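Local atomic coordinates of lipoprotein LpqN (PDB entry 6E5F), a protein that supports cell envelope biogenesis, binds a trehalose-based lipid analogue and interacts with the periplasmic domains of the mycolate transporters MmpL3 and MmpL11. Residues A160-G171 / V183-P191; P83-W93 / A216-T227. One frame throughout, in Å; residues are numbered along the deposited sequence. Where two conformers were deposited one is given.

Contact 1: residues A160-G171 / V183-P191; sequences ATLGGFSAWQLG and VAQKTVVIP. With L6T (alpha-D-glucopyranosyl 6-O-dodecyl-alpha-D-glucopyranoside), chain B.
The ring of Phe-165 carries Ile-190 on one face: methyl CG2 lies 3.9 Å from the ring centroid, a CH-pi contact only 17° off the normal, displaced toward CE1 and CZ. Pro-191 CD comes obliquely to the same ring, 4.1 Å from CD1. The second flat group is the amide of Gln-169: the dodecyl chain of the bound trehaloside lies over one face of it, CBF 3.3 Å from Gln-169 NE2. Both belong to an antiparallel beta hairpin, strand 165-171 running against 183-191, in a domain whose family belongs to the Mog1p/PsbP clan. Trp-168 and Thr-187 form a hydrogen-bonded pair, as do Leu-170 and Gln-185; the bond from Thr-187 N to Trp-168 O (2.8 Å) is nearly straight. Ala-167, Gln-169, Lys-186 and Val-188 share the sheet face bearing the lipid chain. There Val-188 CG2 touches both Leu-162 CB and Ala-167 CB. On the reverse face Thr-187 OG1 is hydrogen-bonded to Gln-200, Gln-185 NE2 to Asn-202, and Trp-168 NE1 to the Asp-156 carbonyl. A second hairpin precedes this one: a type I' turn from Leu-162 to Phe-165 folds strand 160-162 back beside 165-171. This brings the Thr-161 carbonyl within reach of Lys-186. With CG anti to the backbone N (chi1 -169°) and the rest of the chain extended, Lys-186 runs past Gln-169 OE1, which is buried without a polar partner and sits 3.3 Å from Lys-186 CD. Lys-186 CE then passes Ala-160 CB, and the ammonium also forms a salt bridge with Asp-221. Lys-186 NZ donates a hydrogen bond to Thr-161 O (3.2 Å) from above the carbonyl plane, 46° out of it.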
loop_
_atom_site.group_PDB
_atom_site.type_symbol
_atom_site.label_atom_id
_atom_site.label_comp_id
_atom_site.label_asym_id
_atom_site.label_seq_id
_atom_site.Cartn_x
_atom_site.Cartn_y
_atom_site.Cartn_z
ATOM N N ALA A 160 -11.156 0.549 6.302
ATOM C CA ALA A 160 -10.349 -0.028 7.359
ATOM C C ALA A 160 -9.714 1.111 8.142
ATOM O O ALA A 160 -9.943 2.288 7.862
ATOM C CB ALA A 160 -9.284 -0.960 6.774
ATOM N N THR A 161 -8.916 0.748 9.138
ATOM C CA THR A 161 -8.121 1.711 9.881
ATOM C C THR A 161 -6.725 1.139 10.075
ATOM O O THR A 161 -6.515 -0.076 10.023
ATOM C CB THR A 161 -8.743 2.046 11.244
ATOM O OG1 THR A 161 -8.779 0.868 12.058
ATOM C CG2 THR A 161 -10.159 2.594 11.075
ATOM N N LEU A 162 -5.765 2.036 10.289
ATOM C CA LEU A 162 -4.397 1.650 10.609
ATOM C C LEU A 162 -3.833 2.728 11.522
ATOM O O LEU A 162 -3.880 3.910 11.175
ATOM C CB LEU A 162 -3.548 1.552 9.335
ATOM C CG LEU A 162 -2.642 0.340 9.074
ATOM C CD1 LEU A 162 -1.265 0.792 8.618
ATOM C CD2 LEU A 162 -2.530 -0.629 10.240
ATOM N N GLY A 163 -3.314 2.324 12.679
ATOM C CA GLY A 163 -2.738 3.273 13.613
ATOM C C GLY A 163 -3.657 4.418 13.994
ATOM O O GLY A 163 -3.179 5.504 14.328
ATOM N N GLY A 164 -4.970 4.194 13.942
ATOM C CA GLY A 164 -5.938 5.213 14.290
ATOM C C GLY A 164 -6.396 6.092 13.146
ATOM O O GLY A 164 -7.256 6.958 13.360
ATOM N N PHE A 165 -5.858 5.903 11.942
ATOM C CA PHE A 165 -6.202 6.704 10.777
ATOM C C PHE A 165 -7.072 5.899 9.819
ATOM O O PHE A 165 -7.034 4.666 9.804
ATOM C CB PHE A 165 -4.934 7.192 10.063
ATOM C CG PHE A 165 -4.198 8.256 10.825
ATOM C CD1 PHE A 165 -4.517 9.591 10.651
ATOM C CD2 PHE A 165 -3.198 7.922 11.720
ATOM C CE1 PHE A 165 -3.847 10.574 11.354
ATOM C CE2 PHE A 165 -2.526 8.902 12.423
ATOM C CZ PHE A 165 -2.854 10.228 12.240
ATOM N N SER A 166 -7.858 6.618 9.025
ATOM C CA SER A 166 -8.773 5.988 8.084
ATOM C C SER A 166 -8.005 5.389 6.913
ATOM O O SER A 166 -7.017 5.965 6.436
ATOM C CB SER A 166 -9.763 7.023 7.550
ATOM O OG SER A 166 -10.554 7.556 8.598
ATOM N N ALA A 167 -8.478 4.234 6.441
ATOM C CA ALA A 167 -7.802 3.495 5.393
ATOM C C ALA A 167 -8.815 2.808 4.493
ATOM O O ALA A 167 -10.019 2.766 4.769
ATOM C CB ALA A 167 -6.834 2.468 5.991
ATOM N N TRP A 168 -8.296 2.272 3.397
ATOM C CA TRP A 168 -9.064 1.478 2.454
ATOM C C TRP A 168 -8.194 0.306 2.049
ATOM O O TRP A 168 -6.995 0.468 1.820
ATOM C CB TRP A 168 -9.419 2.279 1.198
ATOM C CG TRP A 168 -10.469 1.585 0.415
ATOM C CD1 TRP A 168 -10.291 0.708 -0.611
ATOM C CD2 TRP A 168 -11.874 1.683 0.632
ATOM N NE1 TRP A 168 -11.516 0.250 -1.054
ATOM C CE2 TRP A 168 -12.500 0.840 -0.307
ATOM C CE3 TRP A 168 -12.658 2.412 1.520
ATOM C CZ2 TRP A 168 -13.889 0.706 -0.379
ATOM C CZ3 TRP A 168 -14.033 2.273 1.454
ATOM C CH2 TRP A 168 -14.631 1.429 0.508
ATOM N N GLN A 169 -8.792 -0.878 1.951
ATOM C CA GLN A 169 -8.045 -2.041 1.510
ATOM C C GLN A 169 -8.852 -2.796 0.475
ATOM O O GLN A 169 -10.063 -2.983 0.635
ATOM C CB GLN A 169 -7.689 -2.976 2.677
ATOM C CG GLN A 169 -6.909 -4.214 2.255
ATOM C CD GLN A 169 -6.238 -4.908 3.424
ATOM O OE1 GLN A 169 -5.546 -4.277 4.219
ATOM N NE2 GLN A 169 -6.435 -6.217 3.526
ATOM N N LEU A 170 -8.182 -3.217 -0.585
ATOM C CA LEU A 170 -8.782 -4.171 -1.501
ATOM C C LEU A 170 -7.721 -5.153 -1.953
ATOM O O LEU A 170 -6.523 -4.845 -2.004
ATOM C CB LEU A 170 -9.463 -3.498 -2.692
ATOM C CG LEU A 170 -8.590 -3.064 -3.856
ATOM C CD1 LEU A 170 -9.452 -2.809 -5.098
ATOM C CD2 LEU A 170 -7.770 -1.840 -3.494
ATOM N N GLY A 171 -8.177 -6.358 -2.256
ATOM C CA GLY A 171 -7.306 -7.407 -2.724
ATOM C C GLY A 171 -8.012 -8.262 -3.753
ATOM O O GLY A 171 -9.232 -8.202 -3.911
ATOM N N VAL A 183 -2.753 -9.992 -5.162
ATOM C CA VAL A 183 -2.319 -8.615 -4.978
ATOM C C VAL A 183 -3.302 -7.927 -4.047
ATOM O O VAL A 183 -4.500 -8.211 -4.049
ATOM C CB VAL A 183 -2.222 -7.872 -6.328
ATOM C CG1 VAL A 183 -3.601 -7.724 -6.972
ATOM C CG2 VAL A 183 -1.566 -6.522 -6.137
ATOM N N ALA A 184 -2.785 -7.005 -3.246
ATOM C CA ALA A 184 -3.655 -6.232 -2.387
ATOM C C ALA A 184 -2.965 -4.921 -2.079
ATOM O O ALA A 184 -1.735 -4.809 -2.138
ATOM C CB ALA A 184 -3.967 -6.961 -1.087
ATOM N N GLN A 185 -3.779 -3.934 -1.745
ATOM C CA GLN A 185 -3.260 -2.612 -1.447
ATOM C C GLN A 185 -4.075 -2.001 -0.327
ATOM O O GLN A 185 -5.302 -1.913 -0.421
ATOM C CB GLN A 185 -3.318 -1.724 -2.683
ATOM C CG GLN A 185 -2.724 -0.343 -2.477
ATOM C CD GLN A 185 -2.845 0.496 -3.712
ATOM O OE1 GLN A 185 -3.942 0.899 -4.092
ATOM N NE2 GLN A 185 -1.714 0.769 -4.356
ATOM N N LYS A 186 -3.385 -1.585 0.732
ATOM C CA LYS A 186 -3.996 -0.806 1.798
ATOM C C LYS A 186 -3.504 0.626 1.668
ATOM O O LYS A 186 -2.293 0.867 1.623
ATOM C CB LYS A 186 -3.650 -1.366 3.180
ATOM C CG LYS A 186 -4.480 -0.738 4.301
ATOM C CD LYS A 186 -4.410 -1.540 5.596
ATOM C CE LYS A 186 -5.536 -1.145 6.549
ATOM N NZ LYS A 186 -5.650 -2.056 7.728
ATOM N N THR A 187 -4.442 1.559 1.586
ATOM C CA THR A 187 -4.138 2.981 1.501
ATOM C C THR A 187 -4.593 3.630 2.800
ATOM O O THR A 187 -5.735 3.453 3.215
ATOM C CB THR A 187 -4.867 3.602 0.312
ATOM O OG1 THR A 187 -4.411 3.007 -0.907
ATOM C CG2 THR A 187 -4.621 5.108 0.251
ATOM N N VAL A 188 -3.695 4.363 3.446
ATOM C CA VAL A 188 -3.979 5.040 4.707
ATOM C C VAL A 188 -3.793 6.534 4.483
ATOM O O VAL A 188 -2.767 6.953 3.946
ATOM C CB VAL A 188 -3.045 4.560 5.829
ATOM C CG1 VAL A 188 -3.482 5.140 7.172
ATOM C CG2 VAL A 188 -2.981 3.037 5.881
ATOM N N VAL A 189 -4.789 7.317 4.871
ATOM C CA VAL A 189 -4.736 8.771 4.729
ATOM C C VAL A 189 -4.414 9.381 6.082
ATOM O O VAL A 189 -5.094 9.110 7.080
ATOM C CB VAL A 189 -6.046 9.315 4.142
ATOM C CG1 VAL A 189 -6.017 10.818 4.059
ATOM C CG2 VAL A 189 -6.264 8.732 2.763
ATOM N N ILE A 190 -3.373 10.202 6.112
ATOM C CA ILE A 190 -2.821 10.727 7.358
ATOM C C ILE A 190 -2.750 12.246 7.234
ATOM O O ILE A 190 -1.705 12.788 6.842
ATOM C CB ILE A 190 -1.444 10.112 7.653
ATOM C CG1 ILE A 190 -1.506 8.576 7.633
ATOM C CG2 ILE A 190 -0.907 10.624 8.999
ATOM C CD1 ILE A 190 -0.144 7.920 7.468
ATOM N N PRO A 191 -3.827 12.972 7.533
ATOM C CA PRO A 191 -3.747 14.440 7.499
ATOM C C PRO A 191 -2.871 14.938 8.637
ATOM O O PRO A 191 -3.064 14.560 9.795
ATOM C CB PRO A 191 -5.206 14.885 7.678
ATOM C CG PRO A 191 -6.035 13.651 7.440
ATOM C CD PRO A 191 -5.183 12.514 7.879
HETATM C C1 L6T B . -11.089 -13.041 -6.050
HETATM C C2 L6T B . -10.069 -13.781 -6.899
HETATM C C3 L6T B . -9.471 -14.915 -6.098
HETATM C C4 L6T B . -8.852 -14.344 -4.837
HETATM C C5 L6T B . -9.946 -13.639 -4.040
HETATM C C6 L6T B . -9.388 -13.115 -2.685
HETATM C CAA L6T B . -13.247 -13.137 -5.169
HETATM C CAO L6T B . -14.346 -13.138 -7.287
HETATM C CAP L6T B . -14.896 -12.223 -8.384
HETATM C CAR L6T B . -15.456 -14.028 -6.753
HETATM C CAT L6T B . -14.881 -14.925 -5.673
HETATM C CAV L6T B . -14.314 -14.045 -4.580
HETATM C CAX L6T B . -7.860 -11.483 -2.004
HETATM C CAY L6T B . -6.848 -12.055 -0.968
HETATM C CAZ L6T B . -6.070 -10.799 -0.581
HETATM C CBA L6T B . -5.356 -11.107 0.736
HETATM C CBB L6T B . -4.143 -10.179 0.601
HETATM C CBC L6T B . -3.842 -9.624 1.964
HETATM C CBD L6T B . -2.692 -8.574 1.791
HETATM C CBE L6T B . -2.804 -7.653 2.981
HETATM C CBF L6T B . -3.280 -6.207 2.588
HETATM C CBG L6T B . -2.103 -5.416 1.983
HETATM C CBH L6T B . -0.947 -5.327 2.958
HETATM C CBI L6T B . -1.363 -5.016 4.401
HETATM O O1 L6T B . -12.170 -13.922 -5.707
HETATM O O2 L6T B . -10.712 -14.312 -8.063
HETATM O O3 L6T B . -8.474 -15.586 -6.877
HETATM O O4 L6T B . -8.292 -15.411 -4.072
HETATM O O5 L6T B . -10.471 -12.551 -4.836
HETATM O O6 L6T B . -8.210 -12.436 -3.015
HETATM O OAN L6T B . -13.817 -12.327 -6.219
HETATM O OAQ L6T B . -15.863 -11.332 -7.824
HETATM O OAS L6T B . -15.989 -14.834 -7.813
HETATM O OAU L6T B . -15.911 -15.765 -5.135
HETATM O OAW L6T B . -13.738 -14.862 -3.552
#

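Contact 2: residues P83-W93 / A216-T227; sequences PTIDLPVPDDW and AANVIDEQTTIT
This is a two-part seam along one side of the main sheet: a short antiparallel ribbon of strands 84-86 and 225-227, continued by proline packing against the last turns of helix 210-223. Thr-84 and Thr-227 form a hydrogen-bonded pair, with both N-to-O bonds at 3.0 Å. Asp-86 and Thr-225 form another, less evenly: Asp-86 N reaches Thr-225 O at 2.9 Å, while the return bond is weak. Between them, Ile-85 and Ile-226 lie side by side on the inward face. The opposite face carries the polar side chains, where one water bridges Thr-84 O, Thr-225 OG1 and Thr-227 OG1. Thr-225 OG1 stands between its backbone N and carbonyl carbon (chi1 70°), which places it only 3.2 Å from Asp-86 CB. Where the helix ends, the Thr-224 hydroxyl turns back to donate to Ile-220 O at 2.7 Å. Thr-224 N binds the same oxygen from the other face of its carbonyl plane, so two donors grip it. Leu-87 CD1 rests against this threonine, 3.6 Å from CG2. The Pro-88 ring crosses Thr-224 at about a right angle and lays CG against the helix, 3.8 Å from Val-219 CG1. That methyl, held anti to the backbone N, also meets Pro-90 CG, and thus serves both prolines. One turn earlier in the helix, Ala-216 CB comes obliquely to the Trp-93 indole, nearest CZ2 at 3.5 Å. Inward, Ala-216 and Ile-220 touch Ile-121 of strand 120-130, Ile-85 and Ile-220 meet Leu-199 and Leu-201 of strand 195-206, respectively, and Pro-90 and Trp-93 lean on Ile-107 of strand 106-109.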
loop_
_atom_site.group_PDB
_atom_site.type_symbol
_atom_site.label_atom_id
_atom_site.label_comp_id
_atom_site.label_asym_id
_atom_site.label_seq_id
_atom_site.Cartn_x
_atom_site.Cartn_y
_atom_site.Cartn_z
ATOM N N PRO A 83 5.091 11.938 9.174
ATOM C CA PRO A 83 4.674 11.083 10.291
ATOM C C PRO A 83 5.665 9.952 10.513
ATOM O O PRO A 83 6.411 9.556 9.615
ATOM C CB PRO A 83 3.309 10.545 9.838
ATOM C CG PRO A 83 3.321 10.658 8.378
ATOM C CD PRO A 83 4.175 11.838 8.029
ATOM N N THR A 84 5.682 9.443 11.740
ATOM C CA THR A 84 6.482 8.274 12.082
ATOM C C THR A 84 5.574 7.055 11.990
ATOM O O THR A 84 4.571 6.970 12.706
ATOM C CB THR A 84 7.068 8.398 13.486
ATOM O OG1 THR A 84 7.795 9.629 13.602
ATOM C CG2 THR A 84 8.008 7.233 13.780
ATOM N N ILE A 85 5.925 6.123 11.112
ATOM C CA ILE A 85 5.101 4.951 10.830
ATOM C C ILE A 85 5.909 3.726 11.230
ATOM O O ILE A 85 6.924 3.409 10.599
ATOM C CB ILE A 85 4.681 4.896 9.361
ATOM C CG1 ILE A 85 3.836 6.127 9.016
ATOM C CG2 ILE A 85 3.894 3.619 9.081
ATOM C CD1 ILE A 85 3.670 6.367 7.544
ATOM N N ASP A 86 5.464 3.045 12.284
ATOM C CA ASP A 86 6.153 1.869 12.814
ATOM C C ASP A 86 5.438 0.631 12.278
ATOM O O ASP A 86 4.454 0.163 12.855
ATOM C CB ASP A 86 6.163 1.905 14.340
ATOM C CG ASP A 86 6.872 0.709 14.949
ATOM O OD1 ASP A 86 8.072 0.518 14.662
ATOM O OD2 ASP A 86 6.230 -0.034 15.722
ATOM N N LEU A 87 5.940 0.105 11.159
ATOM C CA LEU A 87 5.444 -1.151 10.608
ATOM C C LEU A 87 6.159 -2.322 11.280
ATOM O O LEU A 87 7.377 -2.276 11.473
ATOM C CB LEU A 87 5.719 -1.225 9.107
ATOM C CG LEU A 87 4.720 -0.724 8.055
ATOM C CD1 LEU A 87 3.300 -0.554 8.584
ATOM C CD2 LEU A 87 5.219 0.561 7.408
ATOM N N PRO A 88 5.445 -3.387 11.629
ATOM C CA PRO A 88 6.108 -4.559 12.203
ATOM C C PRO A 88 6.747 -5.421 11.125
ATOM O O PRO A 88 6.378 -5.379 9.950
ATOM C CB PRO A 88 4.953 -5.310 12.874
ATOM C CG PRO A 88 3.786 -5.009 11.994
ATOM C CD PRO A 88 3.985 -3.581 11.534
ATOM N N VAL A 89 7.727 -6.209 11.554
ATOM C CA VAL A 89 8.338 -7.225 10.701
ATOM C C VAL A 89 7.853 -8.581 11.199
ATOM O O VAL A 89 8.375 -9.089 12.201
ATOM C CB VAL A 89 9.872 -7.137 10.726
ATOM C CG1 VAL A 89 10.474 -8.229 9.849
ATOM C CG2 VAL A 89 10.333 -5.768 10.265
ATOM N N PRO A 90 6.861 -9.195 10.556
ATOM C CA PRO A 90 6.354 -10.479 11.047
ATOM C C PRO A 90 7.442 -11.542 11.060
ATOM O O PRO A 90 8.467 -11.435 10.382
ATOM C CB PRO A 90 5.245 -10.835 10.047
ATOM C CG PRO A 90 4.857 -9.533 9.421
ATOM C CD PRO A 90 6.115 -8.722 9.376
ATOM N N ASP A 91 7.208 -12.579 11.857
ATOM C CA ASP A 91 8.150 -13.686 11.929
ATOM C C ASP A 91 8.291 -14.342 10.562
ATOM O O ASP A 91 7.321 -14.468 9.810
ATOM C CB ASP A 91 7.673 -14.712 12.955
ATOM C CG ASP A 91 7.751 -14.191 14.376
ATOM O OD1 ASP A 91 8.650 -13.372 14.660
ATOM O OD2 ASP A 91 6.916 -14.602 15.209
ATOM N N ASP A 92 9.519 -14.748 10.240
ATOM C CA ASP A 92 9.900 -15.348 8.963
ATOM C C ASP A 92 9.945 -14.338 7.822
ATOM O O ASP A 92 10.210 -14.730 6.678
ATOM C CB ASP A 92 9.027 -16.549 8.573
ATOM C CG ASP A 92 9.165 -17.709 9.543
ATOM O OD1 ASP A 92 10.228 -17.819 10.191
ATOM O OD2 ASP A 92 8.213 -18.509 9.656
ATOM N N TRP A 93 9.691 -13.060 8.084
ATOM C CA TRP A 93 9.891 -11.999 7.111
ATOM C C TRP A 93 11.122 -11.192 7.500
ATOM O O TRP A 93 11.508 -11.148 8.672
ATOM C CB TRP A 93 8.680 -11.063 7.060
ATOM C CG TRP A 93 7.437 -11.699 6.514
ATOM C CD1 TRP A 93 6.686 -12.673 7.106
ATOM C CD2 TRP A 93 6.793 -11.398 5.269
ATOM N NE1 TRP A 93 5.621 -13.000 6.306
ATOM C CE2 TRP A 93 5.662 -12.232 5.172
ATOM C CE3 TRP A 93 7.064 -10.507 4.227
ATOM C CZ2 TRP A 93 4.805 -12.199 4.079
ATOM C CZ3 TRP A 93 6.213 -10.477 3.142
ATOM C CH2 TRP A 93 5.095 -11.319 3.075
ATOM N N ALA A 216 0.802 -12.130 7.221
ATOM C CA ALA A 216 1.556 -10.903 7.450
ATOM C C ALA A 216 0.632 -9.706 7.614
ATOM O O ALA A 216 0.925 -8.796 8.397
ATOM C CB ALA A 216 2.522 -10.667 6.291
ATOM N N ALA A 217 -0.487 -9.693 6.888
ATOM C CA ALA A 217 -1.407 -8.564 6.957
ATOM C C ALA A 217 -2.001 -8.415 8.349
ATOM O O ALA A 217 -2.175 -7.292 8.840
ATOM C CB ALA A 217 -2.529 -8.764 5.941
ATOM N N ASN A 218 -2.341 -9.533 8.992
ATOM C CA ASN A 218 -2.885 -9.469 10.344
ATOM C C ASN A 218 -1.890 -8.833 11.301
ATOM O O ASN A 218 -2.265 -8.007 12.140
ATOM C CB ASN A 218 -3.245 -10.871 10.823
ATOM C CG ASN A 218 -4.263 -11.540 9.934
ATOM O OD1 ASN A 218 -5.224 -10.913 9.487
ATOM N ND2 ASN A 218 -4.055 -12.821 9.662
ATOM N N VAL A 219 -0.615 -9.215 11.197
ATOM C CA VAL A 219 0.411 -8.623 12.048
ATOM C C VAL A 219 0.484 -7.120 11.815
ATOM O O VAL A 219 0.548 -6.329 12.764
ATOM C CB VAL A 219 1.766 -9.310 11.798
ATOM C CG1 VAL A 219 2.849 -8.675 12.652
ATOM C CG2 VAL A 219 1.663 -10.802 12.079
ATOM N N ILE A 220 0.466 -6.703 10.548
ATOM C CA ILE A 220 0.528 -5.281 10.226
ATOM C C ILE A 220 -0.690 -4.551 10.776
ATOM O O ILE A 220 -0.572 -3.467 11.360
ATOM C CB ILE A 220 0.679 -5.093 8.705
ATOM C CG1 ILE A 220 2.046 -5.606 8.243
ATOM C CG2 ILE A 220 0.473 -3.626 8.322
ATOM C CD1 ILE A 220 2.202 -5.694 6.732
ATOM N N ASP A 221 -1.879 -5.132 10.605
ATOM C CA ASP A 221 -3.096 -4.456 11.035
ATOM C C ASP A 221 -3.122 -4.239 12.542
ATOM O O ASP A 221 -3.648 -3.224 13.012
ATOM C CB ASP A 221 -4.321 -5.259 10.598
ATOM C CG ASP A 221 -4.513 -5.259 9.094
ATOM O OD1 ASP A 221 -3.795 -4.508 8.399
ATOM O OD2 ASP A 221 -5.381 -6.013 8.606
ATOM N N GLU A 222 -2.550 -5.162 13.313
ATOM C CA GLU A 222 -2.693 -5.114 14.761
ATOM C C GLU A 222 -1.552 -4.390 15.467
ATOM O O GLU A 222 -1.750 -3.914 16.592
ATOM C CB GLU A 222 -2.848 -6.533 15.329
ATOM C CG GLU A 222 -1.543 -7.242 15.649
ATOM C CD GLU A 222 -1.744 -8.663 16.149
ATOM O OE1 GLU A 222 -2.848 -9.216 15.956
ATOM O OE2 GLU A 222 -0.795 -9.224 16.736
ATOM N N GLN A 223 -0.374 -4.282 14.847
ATOM C CA GLN A 223 0.800 -3.746 15.527
ATOM C C GLN A 223 1.294 -2.416 14.971
ATOM O O GLN A 223 2.157 -1.789 15.599
ATOM C CB GLN A 223 1.956 -4.759 15.492
ATOM C CG GLN A 223 1.620 -6.100 16.126
ATOM C CD GLN A 223 2.813 -7.033 16.219
ATOM O OE1 GLN A 223 3.955 -6.624 16.012
ATOM N NE2 GLN A 223 2.550 -8.298 16.529
ATOM N N THR A 224 0.783 -1.960 13.832
ATOM C CA THR A 224 1.282 -0.724 13.244
ATOM C C THR A 224 0.833 0.473 14.071
ATOM O O THR A 224 -0.339 0.585 14.443
ATOM C CB THR A 224 0.782 -0.570 11.808
ATOM O OG1 THR A 224 1.324 -1.616 10.998
ATOM C CG2 THR A 224 1.212 0.771 11.234
ATOM N N THR A 225 1.770 1.372 14.355
ATOM C CA THR A 225 1.467 2.649 14.977
ATOM C C THR A 225 1.837 3.759 14.005
ATOM O O THR A 225 2.817 3.648 13.260
ATOM C CB THR A 225 2.244 2.830 16.284
ATOM O OG1 THR A 225 3.637 3.011 15.996
ATOM C CG2 THR A 225 2.068 1.620 17.190
ATOM N N ILE A 226 1.037 4.821 14.002
ATOM C CA ILE A 226 1.270 5.987 13.165
ATOM C C ILE A 226 1.131 7.204 14.059
ATOM O O ILE A 226 0.065 7.426 14.647
ATOM C CB ILE A 226 0.273 6.074 11.996
ATOM C CG1 ILE A 226 0.399 4.840 11.105
ATOM C CG2 ILE A 226 0.510 7.346 11.188
ATOM C CD1 ILE A 226 -0.632 4.775 9.998
ATOM N N THR A 227 2.188 7.991 14.156
ATOM C CA THR A 227 2.191 9.190 14.992
ATOM C C THR A 227 2.517 10.390 14.118
ATOM O O THR A 227 3.656 10.495 13.622
ATOM C CB THR A 227 3.230 9.038 16.102
ATOM O OG1 THR A 227 3.047 7.775 16.754
ATOM C CG2 THR A 227 3.098 10.158 17.129
HETATM O O HOH W 1 4.635 5.644 15.320
HETATM O O HOH W 2 6.486 11.026 15.540
HETATM O O HOH W 3 4.981 -2.206 14.929
#

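In the fold
After helix 61-66 and strand 70-74, the chain lays down 83-93, then builds the rest of the main sheet before returning through helix 210-223 to the C-terminal strand. Contact 2 therefore closes a loop of more than 120 residues, inside which contact 1, a local hairpin closure, is wholly nested. Their centres are about 12 Å apart, and they touch directly. Leu-162 O packs 3.6 Å from Ile-226 CD1, Leu-162 CD1 the same distance from Thr-224 CG2, and Ile-226 also reaches the Phe-165 and Val-188 side chains. The terminal helix and strand thus tie the hairpin to 83-93; residues of both contacts, among them Gln-169, Ala-184 and Ala-217, line the lipid pocket.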